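PDB 6V77: putative HpcE protein from Mycolicibacterium smegmatis, which is of unproven function but belongs to the fumarylacetoacetate hydrolase (FAH) family and carries a zinc ion in a site made by acidic side chains. Local coordinates for residues V122-V127 with I237-P242; I135-A140 with L221-S226. All blocks are in the same frame, centred on the assembly; numbering follows the deposited sequence.

Going from the N terminus, 122-127 comes first of the four segments, on strand 118-128, and the chain then runs through the loop carrying 135-140 before strand 144-155 turns back beside it. Much later comes helix 218-226, whose 221-226 part folds against that loop and closes contact 2. Strand 236-238 follows the helix and pairs with 122-127, so contact 1 closes a larger loop with contact 2 nested inside it. Their centres lie about 16 Å apart, yet the two touch: Ile237 packs on Ile222 and Leu225, and Thr239 on Leu221. Contact 1 sits close to the spatial centre of the subunit, beside the zinc ion; contact 2, farther out, joins loop to helix.

Contact 1: V122-V127 with I237-P242; sequences VELVVV and IFTGTP. With ZN (zinc ion), chain L.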
# COMPACT_ATOMS: atom_id res chain seq x y z
N VAL B 122 -17.56 9.48 4.92
CA VAL B 122 -17.99 8.17 5.41
C VAL B 122 -17.92 7.16 4.27
O VAL B 122 -18.28 7.47 3.13
CB VAL B 122 -19.42 8.20 6.00
CG1 VAL B 122 -20.45 8.74 5.00
CG2 VAL B 122 -19.85 6.79 6.46
N GLU B 123 -17.42 5.95 4.57
CA GLU B 123 -17.35 4.94 3.52
C GLU B 123 -17.66 3.55 4.07
O GLU B 123 -17.36 3.24 5.23
CB GLU B 123 -15.97 4.89 2.86
CG GLU B 123 -15.48 6.26 2.41
CD GLU B 123 -14.49 6.22 1.29
OE1 GLU B 123 -14.08 5.12 0.86
OE2 GLU B 123 -14.16 7.31 0.82
N LEU B 124 -18.26 2.72 3.22
CA LEU B 124 -18.31 1.29 3.48
C LEU B 124 -16.93 0.71 3.24
O LEU B 124 -16.31 0.96 2.19
CB LEU B 124 -19.33 0.61 2.57
CG LEU B 124 -19.38 -0.92 2.68
CD1 LEU B 124 -19.95 -1.31 4.02
CD2 LEU B 124 -20.23 -1.49 1.55
N VAL B 125 -16.42 -0.04 4.21
CA VAL B 125 -15.13 -0.72 4.11
C VAL B 125 -15.40 -2.20 3.92
O VAL B 125 -16.24 -2.78 4.61
CB VAL B 125 -14.28 -0.47 5.36
CG1 VAL B 125 -12.97 -1.26 5.29
CG2 VAL B 125 -13.95 1.01 5.48
N VAL B 126 -14.67 -2.81 2.97
CA VAL B 126 -14.77 -4.22 2.63
C VAL B 126 -13.44 -4.88 2.97
O VAL B 126 -12.37 -4.33 2.65
CB VAL B 126 -15.11 -4.40 1.13
CG1 VAL B 126 -15.03 -5.91 0.73
CG2 VAL B 126 -16.50 -3.82 0.83
N VAL B 127 -13.49 -6.04 3.63
CA VAL B 127 -12.28 -6.79 3.97
C VAL B 127 -12.39 -8.13 3.24
O VAL B 127 -13.40 -8.81 3.37
CB VAL B 127 -12.15 -7.02 5.49
CG1 VAL B 127 -10.89 -7.83 5.80
CG2 VAL B 127 -12.12 -5.69 6.23
N ILE B 237 -10.75 -2.51 1.17
CA ILE B 237 -11.26 -1.61 0.13
C ILE B 237 -12.11 -0.54 0.80
O ILE B 237 -13.12 -0.86 1.44
CB ILE B 237 -12.09 -2.35 -0.93
CG1 ILE B 237 -11.31 -3.50 -1.55
CG2 ILE B 237 -12.49 -1.37 -2.04
CD1 ILE B 237 -12.21 -4.33 -2.48
N PHE B 238 -11.69 0.72 0.66
CA PHE B 238 -12.51 1.88 0.98
C PHE B 238 -13.35 2.19 -0.26
O PHE B 238 -12.79 2.61 -1.28
CB PHE B 238 -11.61 3.06 1.33
CG PHE B 238 -11.11 3.05 2.75
CD1 PHE B 238 -11.81 3.77 3.73
CD2 PHE B 238 -9.96 2.37 3.10
CE1 PHE B 238 -11.36 3.79 5.05
CE2 PHE B 238 -9.50 2.38 4.41
CZ PHE B 238 -10.21 3.08 5.38
N THR B 239 -14.67 1.95 -0.20
CA THR B 239 -15.45 1.84 -1.44
C THR B 239 -15.89 3.18 -2.01
O THR B 239 -16.48 3.20 -3.10
CB THR B 239 -16.69 0.96 -1.24
OG1 THR B 239 -17.53 1.50 -0.20
CG2 THR B 239 -16.29 -0.48 -0.90
N GLY B 240 -15.60 4.29 -1.33
CA GLY B 240 -15.99 5.60 -1.81
C GLY B 240 -16.98 6.29 -0.88
O GLY B 240 -17.57 5.63 -0.02
N THR B 241 -17.14 7.61 -1.02
CA THR B 241 -18.02 8.36 -0.13
C THR B 241 -19.15 9.05 -0.89
O THR B 241 -18.95 9.52 -2.01
CB THR B 241 -17.24 9.42 0.67
OG1 THR B 241 -18.03 9.84 1.78
CG2 THR B 241 -16.89 10.63 -0.18
N PRO B 242 -20.33 9.13 -0.29
CA PRO B 242 -21.45 9.86 -0.91
C PRO B 242 -21.23 11.37 -0.81
O PRO B 242 -20.22 11.86 -0.30
CB PRO B 242 -22.67 9.41 -0.09
CG PRO B 242 -22.12 9.01 1.24
CD PRO B 242 -20.72 8.46 0.96
ZN ZN L . -12.77 8.50 -0.36
O HOH W 1 -12.10 6.54 -0.95
O HOH W 2 -19.18 3.48 0.47
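Glu123 reaches over to the loop 239-242 and has its two carboxylate oxygens doing different jobs. OE2 binds the zinc ion at 2.2 Å, while Glu123 OE1 accepts the Gly240 N-H at 2.8 Å from well above the carboxylate plane, which restrains the rotation of the group. With CG beside the backbone N (chi1 -50°) and the chain extended beyond, Glu123 OE1 also lies at the edge of the Phe238 ring, in its plane; Val125 CG2 lies over one face of that ring, toward the rim, in a CH-pi contact.

Ile237 pairs with Val126 in two backbone hydrogen bonds, and their CB atoms meet at 4.2 Å. Just past the strand end, Thr239 takes over: its N and OG1 both bond to Leu124 O, the hydroxyl at 2.7 Å, while its CG2 packs on Val126 CG2. A water bridges Thr239 OG1, Leu124 N and Gly240 O. Further along, Thr241 OG1 donates to Val122 O at 2.7 Å.

Glu121 and Asp152 supply the other protein ligands of the zinc ion, and a water on the metal bonds weakly to Glu123 OE1. An antiparallel strand pair running out into a glycine-containing loop thus borders the acidic metal site, as expected of the FAH fold.

Contact 2: I135-A140 with L221-S226; sequences IPEDRA and LIAYLS
Ile135 and Ala140 both lean on Ile222, the loop after strand 118-128 packing here against helix 218-226 of the FAH fold. The Ile135 and Ile222 side chains cross obliquely, branch to branch, with their CG2 methyls 3.9 Å apart, and Ile135 CD1 also lies against the same Ile222 methyl. Ile222 holds CG2 anti to its own N and CG1 beside it (chi1 -72°); CG2 thus meets Ile135 and Ala140, while the CG1 arm, whose CD1 still touches Ala140, packs on Ile237 of the central sheet. Five residues further along the loop from Ile135, Ala140 CB comes up to Ile222 CG2 at 3.8 Å. The helix residue is thereby held between two loop residues and the sheet.

The next residue, Ala223, packs its small methyl against the backbone where the loop bends: its CB is 3.5 Å from Ile135 O and 3.9 Å from Glu137 CB, and its CA makes a CH...O contact to that same carbonyl. Glu137 extends its chain toward the N-terminal part of the helix, where OE1 takes a hydrogen bond from Asn220 ND2, on the more exposed side of the contact. Tyr224 and Leu225, on other sides of the helix, pack on Leu158 and Leu169 of the second subunit, so this helix also belongs to the dimer interface.

One turn beyond Ile222, Ser226 OG sits between its backbone N and carbonyl carbon (chi1 74°), close to the carbonyls of Ile222 and Ala223, and accepts the Ile135 N-H at 2.9 Å with an N-H...O angle of 145°.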
# COMPACT_ATOMS: atom_id res chain seq x y z
N ILE B 135 -11.31 -12.33 -10.37
CA ILE B 135 -12.49 -12.75 -9.60
C ILE B 135 -13.75 -12.30 -10.35
O ILE B 135 -13.87 -11.10 -10.68
CB ILE B 135 -12.44 -12.16 -8.20
CG1 ILE B 135 -11.19 -12.61 -7.45
CG2 ILE B 135 -13.70 -12.49 -7.39
CD1 ILE B 135 -10.94 -11.79 -6.17
N PRO B 136 -14.68 -13.20 -10.65
CA PRO B 136 -15.85 -12.80 -11.44
C PRO B 136 -16.79 -11.97 -10.61
O PRO B 136 -16.97 -12.21 -9.41
CB PRO B 136 -16.48 -14.13 -11.86
CG PRO B 136 -15.96 -15.12 -10.88
CD PRO B 136 -14.59 -14.66 -10.50
N GLU B 137 -17.41 -10.98 -11.26
CA GLU B 137 -18.31 -10.08 -10.55
C GLU B 137 -19.45 -10.85 -9.89
O GLU B 137 -19.84 -10.55 -8.76
CB GLU B 137 -18.83 -9.02 -11.52
CG GLU B 137 -19.57 -7.89 -10.87
CD GLU B 137 -19.84 -6.73 -11.83
OE1 GLU B 137 -19.03 -6.48 -12.75
OE2 GLU B 137 -20.87 -6.06 -11.65
N ASP B 138 -19.98 -11.88 -10.57
CA ASP B 138 -21.16 -12.52 -10.01
C ASP B 138 -20.84 -13.43 -8.83
O ASP B 138 -21.76 -13.95 -8.21
CB ASP B 138 -21.94 -13.28 -11.10
CG ASP B 138 -21.16 -14.42 -11.74
OD1 ASP B 138 -20.00 -14.69 -11.37
OD2 ASP B 138 -21.72 -15.07 -12.65
N ARG B 139 -19.56 -13.61 -8.50
CA ARG B 139 -19.16 -14.36 -7.31
C ARG B 139 -18.48 -13.49 -6.26
O ARG B 139 -18.04 -14.02 -5.24
CB ARG B 139 -18.21 -15.51 -7.70
CG ARG B 139 -18.77 -16.47 -8.76
CD ARG B 139 -19.68 -17.53 -8.15
NE ARG B 139 -18.91 -18.56 -7.45
CZ ARG B 139 -19.45 -19.56 -6.76
NH1 ARG B 139 -20.77 -19.68 -6.66
NH2 ARG B 139 -18.66 -20.44 -6.15
N ALA B 140 -18.38 -12.18 -6.48
CA ALA B 140 -17.41 -11.40 -5.71
C ALA B 140 -17.74 -11.38 -4.21
O ALA B 140 -16.82 -11.37 -3.38
CB ALA B 140 -17.32 -9.97 -6.25
N LEU B 221 -16.21 -3.46 -8.10
CA LEU B 221 -14.89 -3.06 -7.62
C LEU B 221 -13.95 -4.25 -7.51
O LEU B 221 -12.80 -4.20 -7.95
CB LEU B 221 -15.02 -2.37 -6.27
CG LEU B 221 -15.72 -1.00 -6.25
CD1 LEU B 221 -15.86 -0.54 -4.80
CD2 LEU B 221 -14.95 0.04 -7.10
N ILE B 222 -14.42 -5.33 -6.88
CA ILE B 222 -13.56 -6.51 -6.68
C ILE B 222 -13.15 -7.09 -8.03
O ILE B 222 -11.96 -7.37 -8.26
CB ILE B 222 -14.29 -7.54 -5.80
CG1 ILE B 222 -14.34 -7.02 -4.35
CG2 ILE B 222 -13.64 -8.92 -5.93
CD1 ILE B 222 -15.37 -7.76 -3.49
N ALA B 223 -14.11 -7.27 -8.93
CA ALA B 223 -13.80 -7.77 -10.27
C ALA B 223 -12.80 -6.87 -10.98
O ALA B 223 -11.79 -7.35 -11.52
CB ALA B 223 -15.09 -7.89 -11.09
N TYR B 224 -13.06 -5.57 -10.98
CA TYR B 224 -12.21 -4.61 -11.68
C TYR B 224 -10.79 -4.62 -11.14
O TYR B 224 -9.83 -4.77 -11.89
CB TYR B 224 -12.83 -3.21 -11.58
CG TYR B 224 -12.01 -2.15 -12.28
CD1 TYR B 224 -12.07 -2.02 -13.66
CD2 TYR B 224 -11.19 -1.29 -11.57
CE1 TYR B 224 -11.31 -1.06 -14.32
CE2 TYR B 224 -10.42 -0.31 -12.22
CZ TYR B 224 -10.49 -0.22 -13.60
OH TYR B 224 -9.76 0.72 -14.27
N LEU B 225 -10.64 -4.46 -9.82
CA LEU B 225 -9.31 -4.48 -9.21
C LEU B 225 -8.57 -5.76 -9.58
O LEU B 225 -7.39 -5.72 -9.96
CB LEU B 225 -9.42 -4.36 -7.70
CG LEU B 225 -9.82 -2.97 -7.20
CD1 LEU B 225 -10.12 -3.03 -5.72
CD2 LEU B 225 -8.72 -1.95 -7.51
N SER B 226 -9.24 -6.92 -9.44
CA SER B 226 -8.58 -8.21 -9.62
C SER B 226 -8.23 -8.49 -11.07
O SER B 226 -7.48 -9.45 -11.35
CB SER B 226 -9.48 -9.32 -9.08
OG SER B 226 -10.57 -9.54 -9.97